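Local atomic coordinates of benzoylformate decarboxylase (Mycobacterium smegmatis, PDB entry 4Q9D), a protein that belongs to the thiamine pyrophosphate enzyme family, with N-terminal, central and C-terminal domains, and carries a bound magnesium ion. Residues 183-187 against 188-192; 14-18 against 19-23; 353-357 against 358-362; 374-378 against 379-383. One frame throughout, in Å; residues are numbered along the deposited sequence.

Contact 1. Residues 183-187 against 188-192; sequences VAPDA and ERLAQ
Asp186 meets the backbone of Glu188 and Arg189 at the start of helix 187-199, where it is the N-cap. With CG anti to the backbone N (chi1 170°), its carboxylate reaches forward to the amides of the first turn. OD1 lies 3.0 Å from Glu188 N and 3.3 Å from Arg189 N; both bonds are weak, the first bent and the second straighter but long, and OD1 is shared between two N-H groups. OD2 accepts a bond of 2.6 Å from a water that also donates to Glu188 OE1, bridging two acidic side chains whose like charges are probably eased by this water and by Arg182 of the second subunit. The same OD2 forms a salt bridge with that arginine, which, together with the helix N terminus, probably favours the ionised carboxylate. The Asp186 carbonyl serves the helix as well: its O takes Leu190 N at 2.8 Å, nearly in line with its carbonyl bond.

Leu190 points its side chain back toward Pro185, and its CB and CD1 each approach Pro185 CB to 4.1 Å. Pairing the residue before the N-cap with the fourth helical residue, this is a hydrophobic staple around the cap. Arg189 crosses Asp186 at about a right angle; only its CB rests near the carboxylate, while the extended chain carries the guanidinium away to Ser313 O and to Ser178 of the second subunit. Pro185 and Leu190 pack against helix 318-328 and strand 312-315, and Ala184 pairs antiparallel with a strand of the second subunit, continuing the sheet across the interface.

Contact 2. Residues 14-18 against 19-23; sequences LLRKL and GLTTV
Leu15 and Leu20 meet across a Schellman motif that ends helix 7-18 and turns the chain toward strand 22-25 of the parallel sheet in the N-terminal domain. Gly19 is the pivot. Its positive phi (89°), a backbone shape glycine adopts readily, breaks the helical path and lets two amides bond back into the last turn: Leu20 N to Leu15 O at 2.9 Å, and Gly19 N to Arg16 O at 3.0 Å. The second donor stands above the carbonyl plane of Arg16, 67° out of it, and so misses the lone pairs.

Leu20 is the centre of an inverse gamma turn, closed by a weak bond from Thr21 N to Gly19 O. Its CG is anti to its own carbonyl carbon (chi1 -66°), which places the isobutyl group alongside the end of the helix. There CD1 touches Leu15 CD2 at 3.7 Å, the two leucines set at a slant to each other, and Leu20 CB lies 4.0 Å from the same Leu15 methyl. A looser approach of 4.2 Å joins Leu18 CB to Leu20 CG. This apolar group continues into the domain interior, where Leu15 packs on Phe142 of helix 138-150 and Leu69 of strand 68-72, while Leu18 touches Met143 and Tyr146.

On another side of the helix Arg16 sends its guanidinium away from the turn, to salt bridges with Asp41 and Asp13. What the returning chain touches is the backbone of Arg16: the methyl CG2 of Thr21 rests 3.9 Å from Arg16 CA.

Contact 3. Residues 353-357 against 358-362; sequences APMTS and NAVYE
Asn358 touches the preceding loop with its base, CB lying 3.7 Å from Thr356 OG1 at the start of helix 357-367. Its backbone N donates to a water that in turn donates to Ser357 OG, itself bonded to Asp384, while CG, anti to the backbone N, carries the amide away to Trp388 NE1 and Asp348.

Ala359 receives the cap. Thr356 is the N-cap residue, and its chi1 of 60° sets OG1 over the first turn, where it accepts from Ala359 N at 2.9 Å in a fairly straight bond; the same hydroxyl is hydrogen-bonded to Asp348, so the cap is itself held in place. The methyl of Ala359 lies 4.1 Å from Met355 CB.

Val360 completes a hydrophobic staple around the cap. Its CG2 meets Met355 CG at 3.8 Å and lies close to SD, the two side chains crossing at about a right angle, while Val360 N donates to Thr356 O at 3.2 Å.

Tyr361 N follows the helical pattern to Ser357 O at 3.0 Å, and that oxygen also sits in the plane of the ring at its edge, 3.2 Å from Tyr361 CD2. At the far end of the ring, OH is hydrogen-bonded to Thr381 and Thr431.

On the Met355 side the turn packs against Val527 of strand 523-528 and Thr506 of helix 506-518; on the Tyr361 side it is covered by helix 382-388 through Asp384 and Trp388.

Contact 4. Residues 374-378 against 379-383; sequences VVMES and TSTML
Ser378 O accepts Thr381 N at 2.9 Å, the donor 50° out of the carbonyl plane, as a short 3-10 turn carries the chain from strand 373-377 to helix 382-388. The same two residues also join through their side chains. Ser378 OG, anti to its backbone N (chi1 179°), lies 2.8 Å from Thr381 OG1 in a hydrogen bond that either hydroxyl could donate, and Thr381 CG2 comes alongside at 3.6 Å from Ser378 OG. Thr381 holds the N-cap position yet makes no capping bond with its side chain; OG1 turns to Ser378 instead, and faces helix 357-367.

Met376 covers the turn from the strand. Bent at chi2 (67°), its chain brings CE to 3.6 Å from Thr381 O and alongside the sulfur of Met382, with CE 3.5 Å from Met382 SD; because Met382 was modelled in two conformers, this last approach is doubtful. Glu377 points away from the turn, its carboxylate taking the backbone N-H groups of Gly406 and Gly408.

The side chain of Ser380 lies about 5 Å from the magnesium ion bound by Asp434, Asn461 and Glu463. Within its beta-alpha-beta unit, the turn lies at the carboxy-terminal end of strand 373-377, near this ion, where the domains of thiamine pyrophosphate enzymes commonly bind their cofactor.

Overall arrangement
From the N terminus, contact 2 closes the turn between helix 7-18 and strand 22-25 in the first parallel sheet. Contact 1 opens helix 187-199, beside the second subunit; its nearest atoms are about 18 Å from those of contact 2. The chain then runs through the middle sheet to contact 3, the start of helix 357-367, and contact 4 spans the end of strand 373-377, in the third sheet, and the turn into helix 382-388. All four lie in series, with none enclosing or crossing another. Contacts 3 and 4 alone touch, through Tyr361 and Thr381, with Ser357 CB also packing on Thr381 CG2, which ties helix 357-367 to the turn near the magnesium ion.

Contact 1. Residues 183-187 against 188-192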
loop_
_atom_site.group_PDB
_atom_site.type_symbol
_atom_site.label_atom_id
_atom_site.label_comp_id
_atom_site.label_asym_id
_atom_site.label_seq_id
_atom_site.Cartn_x
_atom_site.Cartn_y
_atom_site.Cartn_z
ATOM N N VAL B 183 -5.234 -7.850 -27.513
ATOM C CA VAL B 183 -4.842 -6.756 -28.398
ATOM C C VAL B 183 -3.881 -7.339 -29.438
ATOM O O VAL B 183 -3.269 -8.377 -29.196
ATOM C CB VAL B 183 -4.216 -5.556 -27.630
ATOM C CG1 VAL B 183 -5.244 -4.970 -26.632
ATOM C CG2 VAL B 183 -2.930 -5.972 -26.891
ATOM N N ALA B 184 -3.744 -6.692 -30.589
ATOM C CA ALA B 184 -2.824 -7.181 -31.616
ATOM C C ALA B 184 -1.531 -6.413 -31.545
ATOM O O ALA B 184 -1.530 -5.283 -31.097
ATOM C CB ALA B 184 -3.455 -7.024 -33.037
ATOM N N PRO B 185 -0.420 -7.019 -32.004
ATOM C CA PRO B 185 0.840 -6.278 -32.150
ATOM C C PRO B 185 0.649 -5.058 -33.076
ATOM O O PRO B 185 -0.132 -5.092 -34.009
ATOM C CB PRO B 185 1.762 -7.297 -32.846
ATOM C CG PRO B 185 1.171 -8.665 -32.501
ATOM C CD PRO B 185 -0.321 -8.400 -32.520
ATOM N N ASP B 186 1.348 -3.979 -32.792
ATOM C CA ASP B 186 1.428 -2.852 -33.697
ATOM C C ASP B 186 1.966 -3.435 -35.026
ATOM O O ASP B 186 3.037 -4.043 -35.041
ATOM C CB ASP B 186 2.394 -1.854 -33.053
ATOM C CG ASP B 186 2.791 -0.700 -33.963
ATOM O OD1 ASP B 186 2.689 -0.819 -35.188
ATOM O OD2 ASP B 186 3.279 0.328 -33.418
ATOM N N ALA B 187 1.227 -3.271 -36.125
ATOM C CA ALA B 187 1.563 -3.959 -37.381
ATOM C C ALA B 187 2.898 -3.481 -37.946
ATOM O O ALA B 187 3.685 -4.248 -38.505
ATOM C CB ALA B 187 0.412 -3.790 -38.437
ATOM N N GLU B 188 3.175 -2.201 -37.777
ATOM C CA GLU B 188 4.423 -1.662 -38.279
ATOM C C GLU B 188 5.625 -2.164 -37.477
ATOM O O GLU B 188 6.716 -2.377 -38.029
ATOM C CB GLU B 188 4.345 -0.137 -38.274
ATOM C CG GLU B 188 5.664 0.571 -38.127
ATOM C CD GLU B 188 5.482 2.085 -38.008
ATOM O OE1 GLU B 188 6.204 2.706 -37.188
ATOM O OE2 GLU B 188 4.610 2.640 -38.727
ATOM N N ARG B 189 5.435 -2.383 -36.178
ATOM C CA ARG B 189 6.527 -2.897 -35.365
ATOM C C ARG B 189 6.678 -4.398 -35.631
ATOM O O ARG B 189 7.788 -4.909 -35.679
ATOM C CB ARG B 189 6.312 -2.604 -33.866
ATOM C CG ARG B 189 7.463 -3.031 -32.907
ATOM C CD ARG B 189 7.331 -2.344 -31.514
ATOM N NE ARG B 189 8.451 -2.669 -30.627
ATOM C CZ ARG B 189 9.666 -2.149 -30.731
ATOM N NH1 ARG B 189 9.941 -1.256 -31.685
ATOM N NH2 ARG B 189 10.620 -2.530 -29.888
ATOM N N LEU B 190 5.561 -5.105 -35.780
ATOM C CA LEU B 190 5.621 -6.530 -36.046
ATOM C C LEU B 190 6.330 -6.769 -37.392
ATOM O O LEU B 190 7.142 -7.676 -37.496
ATOM C CB LEU B 190 4.235 -7.151 -36.067
ATOM C CG LEU B 190 4.216 -8.686 -36.186
ATOM C CD1 LEU B 190 4.719 -9.339 -34.894
ATOM C CD2 LEU B 190 2.803 -9.172 -36.484
ATOM N N ALA B 191 6.038 -5.932 -38.397
ATOM C CA ALA B 191 6.714 -6.017 -39.700
ATOM C C ALA B 191 8.208 -5.743 -39.541
ATOM O O ALA B 191 9.029 -6.393 -40.177
ATOM C CB ALA B 191 6.080 -5.059 -40.753
ATOM N N GLN B 192 8.573 -4.797 -38.679
ATOM C CA GLN B 192 9.990 -4.581 -38.416
ATOM C C GLN B 192 10.637 -5.841 -37.849
ATOM O O GLN B 192 11.762 -6.160 -38.217
ATOM C CB GLN B 192 10.228 -3.407 -37.454
ATOM C CG GLN B 192 10.093 -2.027 -38.090
ATOM C CD GLN B 192 9.923 -0.880 -37.073
ATOM O OE1 GLN B 192 10.011 -1.072 -35.848
ATOM N NE2 GLN B 192 9.655 0.320 -37.591
HETATM O O HOH W 1 5.440 1.384 -34.410
#

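Contact 2. Residues 14-18 against 19-23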
loop_
_atom_site.group_PDB
_atom_site.type_symbol
_atom_site.label_atom_id
_atom_site.label_comp_id
_atom_site.label_asym_id
_atom_site.label_seq_id
_atom_site.Cartn_x
_atom_site.Cartn_y
_atom_site.Cartn_z
ATOM N N LEU B 14 -26.528 -11.228 -13.332
ATOM C CA LEU B 14 -25.406 -10.784 -14.157
ATOM C C LEU B 14 -24.368 -11.900 -14.273
ATOM O O LEU B 14 -23.867 -12.181 -15.360
ATOM C CB LEU B 14 -24.744 -9.527 -13.566
ATOM C CG LEU B 14 -23.405 -9.124 -14.189
ATOM C CD1 LEU B 14 -23.623 -8.686 -15.644
ATOM C CD2 LEU B 14 -22.817 -7.981 -13.380
ATOM N N LEU B 15 -24.046 -12.520 -13.141
ATOM C CA LEU B 15 -23.067 -13.602 -13.114
ATOM C C LEU B 15 -23.475 -14.694 -14.115
ATOM O O LEU B 15 -22.646 -15.187 -14.881
ATOM C CB LEU B 15 -22.958 -14.179 -11.674
ATOM C CG LEU B 15 -22.326 -13.263 -10.610
ATOM C CD1 LEU B 15 -22.293 -13.966 -9.273
ATOM C CD2 LEU B 15 -20.882 -12.823 -11.040
ATOM N N ARG B 16 -24.756 -15.064 -14.118
ATOM C CA ARG B 16 -25.245 -16.072 -15.079
ATOM C C ARG B 16 -24.980 -15.629 -16.518
ATOM O O ARG B 16 -24.461 -16.411 -17.314
ATOM C CB ARG B 16 -26.750 -16.367 -14.872
ATOM C CG ARG B 16 -27.342 -17.466 -15.775
ATOM C CD ARG B 16 -28.873 -17.634 -15.534
ATOM N NE ARG B 16 -29.131 -18.131 -14.185
ATOM C CZ ARG B 16 -29.626 -17.404 -13.190
ATOM N NH1 ARG B 16 -29.961 -16.124 -13.391
ATOM N NH2 ARG B 16 -29.803 -17.966 -11.998
ATOM N N LYS B 17 -25.345 -14.389 -16.862
ATOM C CA LYS B 17 -25.092 -13.878 -18.224
ATOM C C LYS B 17 -23.615 -13.888 -18.598
ATOM O O LYS B 17 -23.280 -14.115 -19.752
ATOM C CB LYS B 17 -25.641 -12.461 -18.394
ATOM C CG LYS B 17 -27.185 -12.389 -18.265
ATOM C CD LYS B 17 -27.695 -10.947 -18.324
ATOM C CE LYS B 17 -29.176 -10.864 -17.959
ATOM N NZ LYS B 17 -29.607 -9.450 -17.788
ATOM N N LEU B 18 -22.740 -13.658 -17.618
ATOM C CA LEU B 18 -21.296 -13.629 -17.854
ATOM C C LEU B 18 -20.705 -15.034 -17.929
ATOM O O LEU B 18 -19.555 -15.206 -18.340
ATOM C CB LEU B 18 -20.582 -12.843 -16.735
ATOM C CG LEU B 18 -20.927 -11.357 -16.695
ATOM C CD1 LEU B 18 -20.120 -10.639 -15.630
ATOM C CD2 LEU B 18 -20.637 -10.758 -18.058
ATOM N N GLY B 19 -21.479 -16.036 -17.514
ATOM C CA GLY B 19 -20.990 -17.408 -17.500
ATOM C C GLY B 19 -20.308 -17.794 -16.201
ATOM O O GLY B 19 -19.760 -18.901 -16.073
ATOM N N LEU B 20 -20.354 -16.894 -15.222
ATOM C CA LEU B 20 -19.732 -17.144 -13.919
ATOM C C LEU B 20 -20.646 -17.935 -12.997
ATOM O O LEU B 20 -21.122 -17.404 -11.994
ATOM C CB LEU B 20 -19.332 -15.822 -13.247
ATOM C CG LEU B 20 -18.226 -15.020 -13.953
ATOM C CD1 LEU B 20 -18.099 -13.632 -13.334
ATOM C CD2 LEU B 20 -16.908 -15.767 -13.859
ATOM N N THR B 21 -20.868 -19.210 -13.316
ATOM C CA THR B 21 -21.899 -19.995 -12.626
ATOM C C THR B 21 -21.322 -21.073 -11.722
ATOM O O THR B 21 -22.046 -21.919 -11.181
ATOM C CB THR B 21 -22.886 -20.633 -13.628
ATOM O OG1 THR B 21 -22.148 -21.370 -14.604
ATOM C CG2 THR B 21 -23.693 -19.523 -14.337
ATOM N N THR B 22 -20.015 -21.028 -11.526
ATOM C CA THR B 22 -19.393 -21.944 -10.580
ATOM C C THR B 22 -18.597 -21.143 -9.562
ATOM O O THR B 22 -17.781 -20.301 -9.929
ATOM C CB THR B 22 -18.465 -22.931 -11.291
ATOM O OG1 THR B 22 -19.190 -23.601 -12.338
ATOM C CG2 THR B 22 -17.889 -23.952 -10.292
ATOM N N VAL B 23 -18.835 -21.408 -8.282
ATOM C CA VAL B 23 -18.157 -20.678 -7.222
ATOM C C VAL B 23 -17.295 -21.647 -6.437
ATOM O O VAL B 23 -17.789 -22.668 -5.969
ATOM C CB VAL B 23 -19.191 -20.020 -6.250
ATOM C CG1 VAL B 23 -18.490 -19.353 -5.048
ATOM C CG2 VAL B 23 -20.086 -19.029 -6.990
#

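Contact 3. Residues 353-357 against 358-362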
loop_
_atom_site.group_PDB
_atom_site.type_symbol
_atom_site.label_atom_id
_atom_site.label_comp_id
_atom_site.label_asym_id
_atom_site.label_seq_id
_atom_site.Cartn_x
_atom_site.Cartn_y
_atom_site.Cartn_z
ATOM N N ALA B 353 10.043 -51.822 -5.138
ATOM C CA ALA B 353 10.081 -50.608 -4.331
ATOM C C ALA B 353 11.111 -50.794 -3.242
ATOM O O ALA B 353 11.235 -51.882 -2.697
ATOM C CB ALA B 353 8.719 -50.333 -3.734
ATOM N N PRO B 354 11.854 -49.729 -2.911
ATOM C CA PRO B 354 11.737 -48.397 -3.507
ATOM C C PRO B 354 12.480 -48.336 -4.824
ATOM O O PRO B 354 13.568 -48.881 -4.956
ATOM C CB PRO B 354 12.407 -47.490 -2.468
ATOM C CG PRO B 354 13.432 -48.355 -1.865
ATOM C CD PRO B 354 12.808 -49.739 -1.793
ATOM N N MET B 355 11.873 -47.673 -5.800
ATOM C CA MET B 355 12.422 -47.624 -7.148
ATOM C C MET B 355 12.925 -46.228 -7.514
ATOM O O MET B 355 12.698 -45.251 -6.783
ATOM C CB MET B 355 11.361 -48.087 -8.135
ATOM C CG MET B 355 10.136 -47.233 -8.119
ATOM S SD MET B 355 8.788 -47.978 -9.048
ATOM C CE MET B 355 8.144 -49.138 -7.843
ATOM N N THR B 356 13.650 -46.146 -8.625
ATOM C CA THR B 356 14.106 -44.871 -9.141
ATOM C C THR B 356 12.904 -44.083 -9.687
ATOM O O THR B 356 11.910 -44.664 -10.131
ATOM C CB THR B 356 15.117 -45.076 -10.285
ATOM O OG1 THR B 356 14.486 -45.800 -11.341
ATOM C CG2 THR B 356 16.336 -45.854 -9.805
ATOM N N SER B 357 12.990 -42.762 -9.680
ATOM C CA SER B 357 11.958 -41.981 -10.370
ATOM C C SER B 357 11.942 -42.302 -11.876
ATOM O O SER B 357 10.904 -42.211 -12.548
ATOM C CB SER B 357 12.146 -40.474 -10.123
ATOM O OG SER B 357 13.505 -40.087 -10.243
ATOM N N ASN B 358 13.095 -42.687 -12.406
ATOM C CA ASN B 358 13.174 -43.115 -13.801
ATOM C C ASN B 358 12.254 -44.323 -14.078
ATOM O O ASN B 358 11.538 -44.355 -15.088
ATOM C CB ASN B 358 14.636 -43.398 -14.170
ATOM C CG ASN B 358 14.805 -43.777 -15.627
ATOM O OD1 ASN B 358 14.481 -42.993 -16.519
ATOM N ND2 ASN B 358 15.305 -44.991 -15.880
ATOM N N ALA B 359 12.249 -45.304 -13.169
ATOM C CA ALA B 359 11.328 -46.438 -13.280
ATOM C C ALA B 359 9.879 -45.973 -13.261
ATOM O O ALA B 359 9.071 -46.421 -14.062
ATOM C CB ALA B 359 11.554 -47.423 -12.137
ATOM N N VAL B 360 9.549 -45.085 -12.321
ATOM C CA VAL B 360 8.169 -44.626 -12.142
ATOM C C VAL B 360 7.628 -43.967 -13.397
ATOM O O VAL B 360 6.519 -44.259 -13.824
ATOM C CB VAL B 360 8.038 -43.572 -10.976
ATOM C CG1 VAL B 360 6.614 -43.007 -10.922
ATOM C CG2 VAL B 360 8.438 -44.174 -9.660
ATOM N N TYR B 361 8.399 -43.041 -13.972
ATOM C CA TYR B 361 7.916 -42.317 -15.152
ATOM C C TYR B 361 7.831 -43.187 -16.400
ATOM O O TYR B 361 6.961 -42.976 -17.242
ATOM C CB TYR B 361 8.732 -41.053 -15.414
ATOM C CG TYR B 361 8.336 -39.900 -14.512
ATOM C CD1 TYR B 361 7.458 -38.911 -14.952
ATOM C CD2 TYR B 361 8.818 -39.816 -13.204
ATOM C CE1 TYR B 361 7.068 -37.852 -14.096
ATOM C CE2 TYR B 361 8.446 -38.773 -12.358
ATOM C CZ TYR B 361 7.581 -37.795 -12.806
ATOM O OH TYR B 361 7.255 -36.768 -11.947
ATOM N N GLU B 362 8.700 -44.193 -16.513
ATOM C CA GLU B 362 8.602 -45.085 -17.679
ATOM C C GLU B 362 7.362 -45.919 -17.580
ATOM O O GLU B 362 6.626 -46.050 -18.545
ATOM C CB GLU B 362 9.811 -46.019 -17.840
ATOM C CG GLU B 362 9.630 -46.886 -19.103
ATOM C CD GLU B 362 10.752 -47.885 -19.335
ATOM O OE1 GLU B 362 11.660 -48.006 -18.466
ATOM O OE2 GLU B 362 10.705 -48.558 -20.387
HETATM O O HOH W 2 15.898 -41.976 -11.407
#

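Contact 4. Residues 374-378 against 379-383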
loop_
_atom_site.group_PDB
_atom_site.type_symbol
_atom_site.label_atom_id
_atom_site.label_comp_id
_atom_site.label_asym_id
_atom_site.label_seq_id
_atom_site.Cartn_x
_atom_site.Cartn_y
_atom_site.Cartn_z
ATOM N N VAL B 374 -1.409 -33.906 -17.916
ATOM C CA VAL B 374 -0.425 -34.155 -16.884
ATOM C C VAL B 374 -0.329 -32.917 -15.982
ATOM O O VAL B 374 -0.208 -31.802 -16.496
ATOM C CB VAL B 374 0.966 -34.481 -17.500
ATOM C CG1 VAL B 374 2.069 -34.434 -16.415
ATOM C CG2 VAL B 374 0.935 -35.865 -18.172
ATOM N N VAL B 375 -0.399 -33.111 -14.657
ATOM C CA VAL B 375 -0.114 -32.031 -13.697
ATOM C C VAL B 375 1.184 -32.381 -12.974
ATOM O O VAL B 375 1.328 -33.496 -12.482
ATOM C CB VAL B 375 -1.253 -31.847 -12.660
ATOM C CG1 VAL B 375 -0.859 -30.803 -11.619
ATOM C CG2 VAL B 375 -2.531 -31.429 -13.358
ATOM N N MET B 376 2.127 -31.440 -12.907
ATOM C CA MET B 376 3.460 -31.758 -12.390
ATOM C C MET B 376 3.771 -30.946 -11.146
ATOM O O MET B 376 3.653 -29.724 -11.160
ATOM C CB MET B 376 4.536 -31.421 -13.444
ATOM C CG MET B 376 5.986 -31.553 -12.903
ATOM S SD MET B 376 6.384 -33.305 -12.540
ATOM C CE MET B 376 8.184 -33.256 -12.654
ATOM N N GLU B 377 4.198 -31.631 -10.092
ATOM C CA GLU B 377 4.635 -30.984 -8.862
ATOM C C GLU B 377 5.644 -31.887 -8.162
ATOM O O GLU B 377 5.353 -32.463 -7.114
ATOM C CB GLU B 377 3.444 -30.709 -7.944
ATOM C CG GLU B 377 3.741 -29.734 -6.816
ATOM C CD GLU B 377 2.511 -28.967 -6.370
ATOM O OE1 GLU B 377 1.983 -29.272 -5.280
ATOM O OE2 GLU B 377 2.074 -28.060 -7.109
ATOM N N SER B 378 6.808 -32.055 -8.776
ATOM C CA SER B 378 7.842 -32.932 -8.242
ATOM C C SER B 378 9.164 -32.468 -8.818
ATOM O O SER B 378 9.616 -32.965 -9.849
ATOM C CB SER B 378 7.572 -34.384 -8.632
ATOM O OG SER B 378 8.584 -35.243 -8.135
ATOM N N THR B 379 9.770 -31.496 -8.151
ATOM C CA THR B 379 10.914 -30.782 -8.722
ATOM C C THR B 379 12.145 -31.674 -8.880
ATOM O O THR B 379 12.907 -31.520 -9.838
ATOM C CB THR B 379 11.284 -29.565 -7.878
ATOM O OG1 THR B 379 11.355 -29.972 -6.511
ATOM C CG2 THR B 379 10.217 -28.471 -8.021
ATOM N N SER B 380 12.318 -32.624 -7.961
ATOM C CA SER B 380 13.426 -33.566 -8.060
ATOM C C SER B 380 13.245 -34.511 -9.258
ATOM O O SER B 380 14.169 -35.229 -9.605
ATOM C CB SER B 380 13.635 -34.361 -6.751
ATOM O OG SER B 380 12.517 -35.178 -6.439
ATOM N N THR B 381 12.075 -34.513 -9.903
ATOM C CA THR B 381 11.882 -35.437 -11.030
ATOM C C THR B 381 11.550 -34.794 -12.385
ATOM O O THR B 381 11.002 -35.450 -13.276
ATOM C CB THR B 381 10.892 -36.579 -10.689
ATOM O OG1 THR B 381 9.569 -36.059 -10.582
ATOM C CG2 THR B 381 11.279 -37.247 -9.364
ATOM N N MET B 382 11.903 -33.526 -12.563
ATOM C CA MET B 382 11.653 -32.878 -13.853
ATOM C C MET B 382 12.340 -33.605 -15.025
ATOM O O MET B 382 11.771 -33.721 -16.116
ATOM C CB MET B 382 12.074 -31.406 -13.810
ATOM C CG MET B 382 11.054 -30.497 -13.093
ATOM S SD MET B 382 9.457 -30.296 -13.926
ATOM C CE MET B 382 9.857 -29.349 -15.412
ATOM N N LEU B 383 13.551 -34.107 -14.796
ATOM C CA LEU B 383 14.275 -34.812 -15.869
ATOM C C LEU B 383 13.493 -36.035 -16.319
ATOM O O LEU B 383 13.380 -36.289 -17.516
ATOM C CB LEU B 383 15.688 -35.231 -15.426
ATOM C CG LEU B 383 16.476 -36.116 -16.415
ATOM C CD1 LEU B 383 16.585 -35.486 -17.812
ATOM C CD2 LEU B 383 17.869 -36.490 -15.865
#